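Local coordinates for protein similarities with probable monooxygenase (Photorhabdus luminescens, PDB 4HB9) that binds flavin-adenine dinucleotide and probably works as a flavin-dependent monooxygenase of the aromatic ring hydroxylase type, at residues Thr28-Asn33 with Ile143-Ala148; Tyr135-Asn140 with Ser310-Leu315; Val4-Ala9 with His18-His23. All coordinates share one frame; numbering follows the deposited sequence.

Interaction 1 (Thr28-Asn33 with Ile143-Ala148). With FAD (flavin-adenine dinucleotide), chain B.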
# COMPACT_ATOMS: atom_id res chain seq x y z
N THR A 28 14.55 2.41 16.57
CA THR A 28 15.01 3.39 15.62
C THR A 28 14.56 2.98 14.22
O THR A 28 14.55 1.78 13.88
CB THR A 28 16.56 3.49 15.65
OG1 THR A 28 17.00 3.78 16.98
CG2 THR A 28 17.05 4.56 14.73
N ILE A 29 14.18 3.97 13.41
CA ILE A 29 13.86 3.74 12.02
C ILE A 29 14.88 4.42 11.15
O ILE A 29 15.21 5.57 11.36
CB ILE A 29 12.48 4.34 11.62
CG1 ILE A 29 11.34 3.70 12.41
CG2 ILE A 29 12.26 4.17 10.12
CD1 ILE A 29 10.02 4.44 12.24
N TYR A 30 15.35 3.71 10.13
CA TYR A 30 16.27 4.26 9.14
C TYR A 30 15.54 4.34 7.80
O TYR A 30 15.08 3.34 7.27
CB TYR A 30 17.54 3.40 9.03
CG TYR A 30 18.15 3.14 10.39
CD1 TYR A 30 19.05 4.05 10.97
CD2 TYR A 30 17.79 2.02 11.12
CE1 TYR A 30 19.58 3.82 12.24
CE2 TYR A 30 18.32 1.79 12.37
CZ TYR A 30 19.22 2.68 12.91
OH TYR A 30 19.72 2.41 14.17
N GLU A 31 15.42 5.56 7.29
CA GLU A 31 14.64 5.86 6.09
C GLU A 31 15.52 6.49 5.03
O GLU A 31 16.28 7.42 5.31
CB GLU A 31 13.48 6.81 6.44
CG GLU A 31 12.78 7.45 5.24
CD GLU A 31 12.19 6.42 4.27
OE1 GLU A 31 11.53 5.48 4.74
OE2 GLU A 31 12.39 6.58 3.05
N ARG A 32 15.40 6.00 3.79
CA ARG A 32 16.25 6.48 2.70
C ARG A 32 15.94 7.91 2.28
O ARG A 32 16.83 8.63 1.89
CB ARG A 32 16.19 5.56 1.49
CG ARG A 32 14.84 5.54 0.79
CD ARG A 32 14.85 4.68 -0.46
NE ARG A 32 13.49 4.57 -0.97
CZ ARG A 32 13.14 3.85 -2.03
NH1 ARG A 32 14.06 3.18 -2.72
NH2 ARG A 32 11.87 3.83 -2.40
N ASN A 33 14.68 8.32 2.34
CA ASN A 33 14.31 9.67 1.93
C ASN A 33 14.66 10.73 2.95
O ASN A 33 14.95 10.44 4.14
CB ASN A 33 12.83 9.73 1.59
CG ASN A 33 12.45 8.83 0.42
OD1 ASN A 33 11.37 8.23 0.41
ND2 ASN A 33 13.33 8.71 -0.56
N ILE A 143 23.25 -7.20 15.36
CA ILE A 143 23.27 -7.02 13.92
C ILE A 143 23.86 -5.68 13.58
O ILE A 143 23.46 -4.66 14.14
CB ILE A 143 21.85 -7.08 13.35
CG1 ILE A 143 21.19 -8.40 13.72
CG2 ILE A 143 21.87 -6.89 11.84
CD1 ILE A 143 19.69 -8.35 13.63
N LYS A 144 24.81 -5.69 12.65
CA LYS A 144 25.45 -4.48 12.18
C LYS A 144 24.75 -4.11 10.87
O LYS A 144 24.70 -4.92 9.96
CB LYS A 144 26.96 -4.71 11.96
CG LYS A 144 27.71 -3.45 11.57
CD LYS A 144 29.21 -3.67 11.57
CE LYS A 144 29.95 -2.35 11.42
NZ LYS A 144 31.42 -2.51 11.19
N ILE A 145 24.23 -2.89 10.80
CA ILE A 145 23.57 -2.39 9.60
C ILE A 145 24.48 -1.42 8.88
O ILE A 145 25.00 -0.51 9.51
CB ILE A 145 22.27 -1.61 9.93
CG1 ILE A 145 21.39 -2.40 10.92
CG2 ILE A 145 21.50 -1.31 8.65
CD1 ILE A 145 20.34 -1.52 11.61
N PHE A 146 24.66 -1.59 7.57
CA PHE A 146 25.45 -0.67 6.76
C PHE A 146 24.58 0.17 5.85
O PHE A 146 23.74 -0.37 5.15
CB PHE A 146 26.40 -1.47 5.86
CG PHE A 146 27.40 -2.30 6.62
CD1 PHE A 146 28.70 -1.85 6.82
CD2 PHE A 146 27.04 -3.52 7.15
CE1 PHE A 146 29.62 -2.62 7.51
CE2 PHE A 146 27.96 -4.29 7.86
CZ PHE A 146 29.26 -3.85 8.03
N PHE A 147 24.84 1.47 5.81
CA PHE A 147 24.11 2.40 4.96
C PHE A 147 24.93 2.90 3.78
O PHE A 147 26.16 2.81 3.78
CB PHE A 147 23.57 3.55 5.81
CG PHE A 147 22.75 3.09 6.96
CD1 PHE A 147 21.45 2.65 6.75
CD2 PHE A 147 23.28 3.02 8.23
CE1 PHE A 147 20.67 2.18 7.80
CE2 PHE A 147 22.52 2.56 9.29
CZ PHE A 147 21.21 2.14 9.08
N ALA A 148 24.25 3.41 2.77
CA ALA A 148 24.89 3.79 1.49
C ALA A 148 25.92 4.90 1.65
O ALA A 148 26.86 5.01 0.85
CB ALA A 148 23.84 4.22 0.49
PA FAD B . 6.00 1.58 2.09
O1A FAD B . 4.83 2.28 2.74
O2A FAD B . 6.30 1.58 0.63
O5B FAD B . 7.32 2.02 2.88
C5B FAD B . 8.61 1.55 2.51
C4B FAD B . 9.58 2.58 3.07
O4B FAD B . 10.91 2.04 3.00
C3B FAD B . 9.57 3.91 2.30
O3B FAD B . 9.54 5.03 3.18
C2B FAD B . 10.87 3.84 1.52
O2B FAD B . 11.46 5.08 1.20
C1B FAD B . 11.75 3.05 2.50
N9A FAD B . 12.91 2.37 1.91
C8A FAD B . 12.95 1.60 0.79
N7A FAD B . 14.19 1.08 0.60
C5A FAD B . 14.95 1.53 1.61
C6A FAD B . 16.37 1.36 1.99
N6A FAD B . 17.14 0.61 1.18
N1A FAD B . 16.82 1.99 3.10
C2A FAD B . 15.99 2.73 3.88
N3A FAD B . 14.69 2.93 3.60
C4A FAD B . 14.12 2.35 2.49
N1 FAD B . -3.30 -0.24 0.42
C2 FAD B . -4.46 -0.40 1.10
O2 FAD B . -4.53 -1.18 2.11
N3 FAD B . -5.56 0.27 0.73
C4 FAD B . -5.64 1.08 -0.33
O4 FAD B . -6.72 1.67 -0.62
C4X FAD B . -4.43 1.28 -1.15
N5 FAD B . -4.41 2.10 -2.24
C5X FAD B . -3.27 2.23 -2.95
C6 FAD B . -3.24 3.04 -4.08
C7 FAD B . -2.07 3.20 -4.83
C7M FAD B . -2.03 4.09 -6.06
C8 FAD B . -0.85 2.49 -4.43
C8M FAD B . 0.44 2.65 -5.22
C9 FAD B . -0.87 1.67 -3.30
C9A FAD B . -2.03 1.51 -2.54
N10 FAD B . -2.05 0.68 -1.40
C10 FAD B . -3.23 0.53 -0.69
C1' FAD B . -0.87 -0.10 -0.97
C2' FAD B . -0.05 0.60 0.12
O2' FAD B . 0.24 1.93 -0.25
C3' FAD B . 1.25 -0.17 0.32
O3' FAD B . 0.97 -1.57 0.33
C4' FAD B . 1.90 0.21 1.65
O4' FAD B . 2.56 1.45 1.46
C5' FAD B . 2.91 -0.81 2.12
O5' FAD B . 3.43 -0.34 3.34
P FAD B . 4.99 -0.63 3.65
O1P FAD B . 5.24 0.07 4.96
O2P FAD B . 5.24 -2.11 3.50
O3P FAD B . 5.86 0.03 2.48
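Both aromatic side chains, Tyr30 (chi1 -50°) and Phe147 (chi1 -55°), have CG turned anti to their own carbonyl carbon, and from facing strands the two cross at about a right angle. Phe147 brings the end of its ring over one face of Tyr30, near the rim, with CZ 3.4 Å from Tyr30 CD1. The ring planes meet at 38°, an oblique pairing in which CE1 of Phe147 also reaches back to Tyr30 CB at 3.6 Å. Two residues earlier on the same strand, Ile145 adds the tip of its longer branch, CD1 lying 4.0 Å from Tyr30 CE2. Strand 26-30 is the second beta-strand of a Rossmann-type unit, and strand 143-147, the middle one of a small antiparallel sheet, packs against it through this apolar layer. Just past Tyr30 the chain turns to the cofactor. Glu31 takes both ribose hydroxyls of FAD on its carboxylate, O3B on OE1 and O2B on OE2, each at 2.6 Å, as the acidic residue near the end of the second Rossmann strand commonly does. OE2 also receives Asn33 N on its anti side at 3.0 Å. Arg32 adds a bond from NE to O2B and lays one face of its guanidinium over C8A of the adenine.

Interaction 2 (Tyr135-Asn140 with Ser310-Leu315)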
# COMPACT_ATOMS: atom_id res chain seq x y z
N TYR A 135 23.28 -6.02 5.93
CA TYR A 135 23.56 -6.26 7.32
C TYR A 135 24.54 -7.41 7.50
O TYR A 135 24.72 -8.24 6.58
CB TYR A 135 22.28 -6.59 8.07
CG TYR A 135 21.63 -7.88 7.65
CD1 TYR A 135 22.03 -9.10 8.20
CD2 TYR A 135 20.60 -7.89 6.73
CE1 TYR A 135 21.43 -10.30 7.83
CE2 TYR A 135 19.98 -9.07 6.35
CZ TYR A 135 20.40 -10.27 6.89
OH TYR A 135 19.78 -11.43 6.53
N GLU A 136 25.15 -7.44 8.69
CA GLU A 136 26.03 -8.52 9.13
C GLU A 136 25.70 -8.93 10.54
O GLU A 136 25.57 -8.08 11.42
CB GLU A 136 27.49 -8.06 9.15
CG GLU A 136 28.17 -7.92 7.81
CD GLU A 136 29.65 -7.56 7.94
OE1 GLU A 136 30.09 -7.19 9.05
OE2 GLU A 136 30.35 -7.65 6.90
N HIS A 137 25.64 -10.22 10.80
CA HIS A 137 25.54 -10.70 12.17
C HIS A 137 26.86 -10.47 12.90
O HIS A 137 27.92 -10.69 12.33
CB HIS A 137 25.15 -12.17 12.19
CG HIS A 137 23.69 -12.39 11.94
ND1 HIS A 137 22.73 -12.03 12.86
CD2 HIS A 137 23.03 -12.92 10.89
CE1 HIS A 137 21.53 -12.33 12.38
NE2 HIS A 137 21.69 -12.87 11.18
N ILE A 138 26.77 -9.97 14.13
CA ILE A 138 27.94 -9.76 14.99
C ILE A 138 28.06 -10.99 15.89
O ILE A 138 27.05 -11.50 16.38
CB ILE A 138 27.84 -8.49 15.86
CG1 ILE A 138 27.49 -7.27 15.02
CG2 ILE A 138 29.16 -8.22 16.59
CD1 ILE A 138 27.03 -6.08 15.84
N GLU A 139 29.30 -11.42 16.11
CA GLU A 139 29.60 -12.68 16.82
C GLU A 139 29.10 -12.71 18.27
O GLU A 139 28.69 -13.76 18.77
CB GLU A 139 31.12 -12.95 16.79
CG GLU A 139 31.50 -14.38 17.14
CD GLU A 139 32.96 -14.69 16.83
OE1 GLU A 139 33.40 -14.43 15.68
OE2 GLU A 139 33.66 -15.21 17.72
N ASN A 140 29.09 -11.55 18.93
CA ASN A 140 28.58 -11.43 20.30
C ASN A 140 27.05 -11.46 20.40
O ASN A 140 26.49 -11.22 21.47
CB ASN A 140 29.06 -10.12 20.94
CG ASN A 140 30.52 -9.81 20.64
OD1 ASN A 140 31.37 -10.71 20.65
ND2 ASN A 140 30.83 -8.55 20.36
N SER A 310 13.67 -18.99 11.76
CA SER A 310 13.56 -17.65 12.33
C SER A 310 14.88 -17.19 12.91
O SER A 310 15.73 -18.01 13.32
CB SER A 310 12.49 -17.62 13.40
OG SER A 310 11.23 -17.91 12.85
N SER A 311 15.09 -15.89 12.90
CA SER A 311 16.25 -15.30 13.52
C SER A 311 15.87 -13.92 14.04
O SER A 311 14.70 -13.58 14.08
CB SER A 311 17.39 -15.22 12.52
OG SER A 311 17.15 -14.25 11.52
N THR A 312 16.87 -13.13 14.38
CA THR A 312 16.66 -11.76 14.82
C THR A 312 16.50 -10.77 13.66
O THR A 312 16.36 -9.58 13.89
CB THR A 312 17.81 -11.33 15.74
OG1 THR A 312 19.04 -11.44 15.03
CG2 THR A 312 17.85 -12.21 16.99
N VAL A 313 16.50 -11.25 12.42
CA VAL A 313 16.11 -10.44 11.25
C VAL A 313 14.73 -10.93 10.85
O VAL A 313 14.48 -12.17 10.74
CB VAL A 313 17.05 -10.65 10.04
CG1 VAL A 313 16.59 -9.86 8.83
CG2 VAL A 313 18.49 -10.28 10.38
N THR A 314 13.81 -9.98 10.63
CA THR A 314 12.51 -10.33 10.10
C THR A 314 11.99 -9.24 9.14
O THR A 314 12.69 -8.29 8.84
CB THR A 314 11.50 -10.69 11.21
OG1 THR A 314 10.36 -11.33 10.65
CG2 THR A 314 11.05 -9.52 12.00
N LEU A 315 10.79 -9.43 8.61
CA LEU A 315 10.25 -8.53 7.57
C LEU A 315 8.83 -8.18 7.87
O LEU A 315 8.14 -8.96 8.55
CB LEU A 315 10.30 -9.22 6.21
CG LEU A 315 11.70 -9.62 5.74
CD1 LEU A 315 11.60 -10.59 4.57
CD2 LEU A 315 12.56 -8.43 5.39
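Val313 and Tyr135 approach from opposite directions, and the valine's CG2 methyl settles over one face of the phenol ring. It lies 4.2 Å from the ring centroid and 23° off the normal, a CH-pi contact displaced toward the rim on the CE1 side; Tyr135 CE1 itself is 3.9 Å from Val313 CG2. The same methyl also meets the imidazole of His137, whose CE1 is 4.2 Å away, so one branch of Val313 serves two rings. At the imidazole edge, in the ring plane, Thr312 OG1 stands 3.7 Å from His137 CE1. Tyr135 CG sits between the backbone N and the carbonyl carbon (chi1 66°), which throws the ring across to the other segment, while Val313 has CG1 anti to its N (chi1 177°), leaving CG2 to meet the rings.

The turn leading into strand 313-315 is shaped by Ser311, whose OG accepts Val313 N at 3.2 Å in an almost straight bond, an ST turn that fixes the backbone just ahead of the valine. That hydroxyl is bonded in turn to Tyr172 OH, and Tyr172, on helix 167-172, touches the side chains of both Tyr135 and Val313. Ile143 of the adjoining strand lies against Tyr135, His137 and Thr312. Tyr135 and Val313 are buried, whereas His137 is exposed and its imidazole borders solvent.

Here an edge strand of the small three-stranded antiparallel sheet, 132-137, meets 313-315, the outermost strand of the five-stranded parallel sheet, through side chains: packing of the antiparallel meander against the edge of the parallel sheet, as in FAD-binding Rossmann-like folds.

Interaction 3 (Val4-Ala9 with His18-His23). With FAD (flavin-adenine dinucleotide), chain B; EDO (1,2-ethanediol), chain E; EDO (1,2-ethanediol), chain L.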
# COMPACT_ATOMS: atom_id res chain seq x y z
N VAL A 4 15.48 -2.30 18.65
CA VAL A 4 14.92 -2.75 17.38
C VAL A 4 15.25 -1.69 16.33
O VAL A 4 15.00 -0.49 16.53
CB VAL A 4 13.38 -3.00 17.48
CG1 VAL A 4 12.81 -3.42 16.14
CG2 VAL A 4 13.08 -4.06 18.51
N GLY A 5 15.86 -2.13 15.24
CA GLY A 5 16.13 -1.27 14.09
C GLY A 5 15.17 -1.62 12.99
O GLY A 5 15.04 -2.80 12.64
N ILE A 6 14.51 -0.60 12.44
CA ILE A 6 13.53 -0.78 11.36
C ILE A 6 14.06 -0.05 10.12
O ILE A 6 14.43 1.14 10.19
CB ILE A 6 12.15 -0.18 11.73
CG1 ILE A 6 11.60 -0.82 13.00
CG2 ILE A 6 11.17 -0.36 10.56
CD1 ILE A 6 10.39 -0.10 13.61
N ILE A 7 14.13 -0.76 8.99
CA ILE A 7 14.46 -0.12 7.72
C ILE A 7 13.14 0.28 7.06
O ILE A 7 12.31 -0.59 6.74
CB ILE A 7 15.24 -1.01 6.75
CG1 ILE A 7 16.47 -1.66 7.45
CG2 ILE A 7 15.71 -0.20 5.56
CD1 ILE A 7 17.40 -0.72 8.17
N GLY A 8 12.95 1.60 6.89
CA GLY A 8 11.76 2.14 6.24
C GLY A 8 10.76 2.81 7.16
O GLY A 8 10.16 2.17 8.03
N ALA A 9 10.59 4.12 6.96
CA ALA A 9 9.53 4.88 7.62
C ALA A 9 8.33 5.00 6.68
O ALA A 9 7.88 6.11 6.34
CB ALA A 9 10.02 6.25 8.00
N HIS A 18 5.63 3.13 16.65
CA HIS A 18 4.65 3.56 17.64
C HIS A 18 4.28 2.48 18.62
O HIS A 18 4.24 2.69 19.85
CB HIS A 18 3.38 4.08 16.96
CG HIS A 18 3.53 5.44 16.40
ND1 HIS A 18 3.80 6.54 17.18
CD2 HIS A 18 3.44 5.90 15.13
CE1 HIS A 18 3.89 7.61 16.42
NE2 HIS A 18 3.66 7.25 15.17
N GLY A 19 4.03 1.29 18.08
CA GLY A 19 3.64 0.17 18.91
C GLY A 19 4.72 -0.24 19.89
O GLY A 19 4.45 -0.49 21.07
N LEU A 20 5.95 -0.34 19.39
CA LEU A 20 7.08 -0.72 20.25
C LEU A 20 7.32 0.31 21.35
O LEU A 20 7.53 -0.05 22.52
CB LEU A 20 8.35 -0.93 19.42
CG LEU A 20 8.24 -2.06 18.39
CD1 LEU A 20 9.47 -2.10 17.51
CD2 LEU A 20 8.01 -3.41 19.03
N ARG A 21 7.25 1.60 21.01
CA ARG A 21 7.36 2.66 22.02
C ARG A 21 6.29 2.52 23.09
O ARG A 21 6.57 2.65 24.31
CB ARG A 21 7.33 4.03 21.38
CG ARG A 21 8.59 4.36 20.61
CD ARG A 21 8.39 5.41 19.53
NE ARG A 21 7.77 6.66 20.00
CZ ARG A 21 8.41 7.66 20.62
NH1 ARG A 21 9.71 7.58 20.90
NH2 ARG A 21 7.73 8.74 20.99
N LYS A 22 5.06 2.20 22.67
CA LYS A 22 3.98 1.99 23.63
C LYS A 22 4.31 0.91 24.65
O LYS A 22 3.91 1.02 25.82
CB LYS A 22 2.66 1.65 22.92
CG LYS A 22 1.48 1.68 23.85
CD LYS A 22 0.19 1.35 23.11
CE LYS A 22 -0.97 1.37 24.09
NZ LYS A 22 -2.25 1.26 23.36
N HIS A 23 5.06 -0.11 24.23
CA HIS A 23 5.38 -1.23 25.12
C HIS A 23 6.76 -1.06 25.77
O HIS A 23 7.23 -1.98 26.42
CB HIS A 23 5.23 -2.56 24.38
CG HIS A 23 3.82 -2.85 24.01
ND1 HIS A 23 3.18 -2.22 22.96
CD2 HIS A 23 2.90 -3.67 24.57
CE1 HIS A 23 1.94 -2.66 22.88
NE2 HIS A 23 1.74 -3.54 23.84
PA FAD B . 6.00 1.58 2.09
O1A FAD B . 4.83 2.28 2.74
O2A FAD B . 6.30 1.58 0.63
O5B FAD B . 7.32 2.02 2.88
C5B FAD B . 8.61 1.55 2.51
C4B FAD B . 9.58 2.58 3.07
O4B FAD B . 10.91 2.04 3.00
C3B FAD B . 9.57 3.91 2.30
O3B FAD B . 9.54 5.03 3.18
C2B FAD B . 10.87 3.84 1.52
O2B FAD B . 11.46 5.08 1.20
C1B FAD B . 11.75 3.05 2.50
N9A FAD B . 12.91 2.37 1.91
C8A FAD B . 12.95 1.60 0.79
N7A FAD B . 14.19 1.08 0.60
C5A FAD B . 14.95 1.53 1.61
C6A FAD B . 16.37 1.36 1.99
N6A FAD B . 17.14 0.61 1.18
N1A FAD B . 16.82 1.99 3.10
C2A FAD B . 15.99 2.73 3.88
N3A FAD B . 14.69 2.93 3.60
C4A FAD B . 14.12 2.35 2.49
N1 FAD B . -3.30 -0.24 0.42
C2 FAD B . -4.46 -0.40 1.10
O2 FAD B . -4.53 -1.18 2.11
N3 FAD B . -5.56 0.27 0.73
C4 FAD B . -5.64 1.08 -0.33
O4 FAD B . -6.72 1.67 -0.62
C4X FAD B . -4.43 1.28 -1.15
N5 FAD B . -4.41 2.10 -2.24
C5X FAD B . -3.27 2.23 -2.95
C6 FAD B . -3.24 3.04 -4.08
C7 FAD B . -2.07 3.20 -4.83
C7M FAD B . -2.03 4.09 -6.06
C8 FAD B . -0.85 2.49 -4.43
C8M FAD B . 0.44 2.65 -5.22
C9 FAD B . -0.87 1.67 -3.30
C9A FAD B . -2.03 1.51 -2.54
N10 FAD B . -2.05 0.68 -1.40
C10 FAD B . -3.23 0.53 -0.69
C1' FAD B . -0.87 -0.10 -0.97
C2' FAD B . -0.05 0.60 0.12
O2' FAD B . 0.24 1.93 -0.25
C3' FAD B . 1.25 -0.17 0.32
O3' FAD B . 0.97 -1.57 0.33
C4' FAD B . 1.90 0.21 1.65
O4' FAD B . 2.56 1.45 1.46
C5' FAD B . 2.91 -0.81 2.12
O5' FAD B . 3.43 -0.34 3.34
P FAD B . 4.99 -0.63 3.65
O1P FAD B . 5.24 0.07 4.96
O2P FAD B . 5.24 -2.11 3.50
O3P FAD B . 5.86 0.03 2.48
C1 EDO E . 4.63 6.54 20.72
O1 EDO E . 5.02 6.92 19.43
C2 EDO E . 3.53 5.52 20.61
O2 EDO E . 3.80 4.51 21.49
C1 EDO L . 8.88 9.49 3.66
O1 EDO L . 9.15 8.74 4.84
C2 EDO L . 9.59 8.81 2.51
O2 EDO L . 8.99 7.54 2.23
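Leu20 packs on Val4 through a single methyl: its CD1 lies 3.8 Å from Val4 CG1 and touches the valine's CB as well, the two side chains crossing at about a right angle. Val4 presents that branch because CG1 is anti to the backbone N (chi1 178°). Toward the cofactor the fit is slacker, Ile6 CD1 coming only to 4.5 Å from Leu20 CD1. All three side chains are buried, and Leu345 of helix 330-349 also touches Leu20. At the C-terminal end of helix 11-22 the packing gives way to polar chemistry: Arg21, Lys22 and His23 are exposed, and His23 ND1 returns to Gly19 O at 2.9 Å with a nearly straight N-H...O angle of 170°. His23 N reaches the same oxygen from the opposite face of its plane, so this carbonyl is gripped twice where the helix ends. An ethanediol, probably from the crystallisation liquor, sits between His18 and Arg21, with Arg21 NE 2.8 Å from its O1. Just beyond strand 3-7, Gly8, which fits a Rossmann-type GxGxxG pattern, brings CA to 3.4 Å from FAD O4B. Between these two segments of the beta-alpha-beta unit the contact is purely apolar, so it rests on burial and van der Waals packing.

In the fold
Interactions 1 and 3, with centres about 13 Å apart, share the parallel sheet: strands 3-7 and 26-30 are neighbours, Tyr30 N bonding to Ile6 O at 2.7 Å. Both also touch FAD, and Glu31 OE1 joins their cofactor-binding ends by accepting Ala9 N at 2.8 Å. Interaction 2 stands farther out, the side chain of Tyr135 about 11 Å from FAD, yet it meets interaction 1 through the antiparallel sheet, where Lys144 N reaches Glu136 O at 2.8 Å. Interactions 2 and 3 do not touch, their nearest atoms being about 7 Å apart. Interactions 1 and 2 thus fasten the small sheet onto two different strands of the nucleotide-binding one.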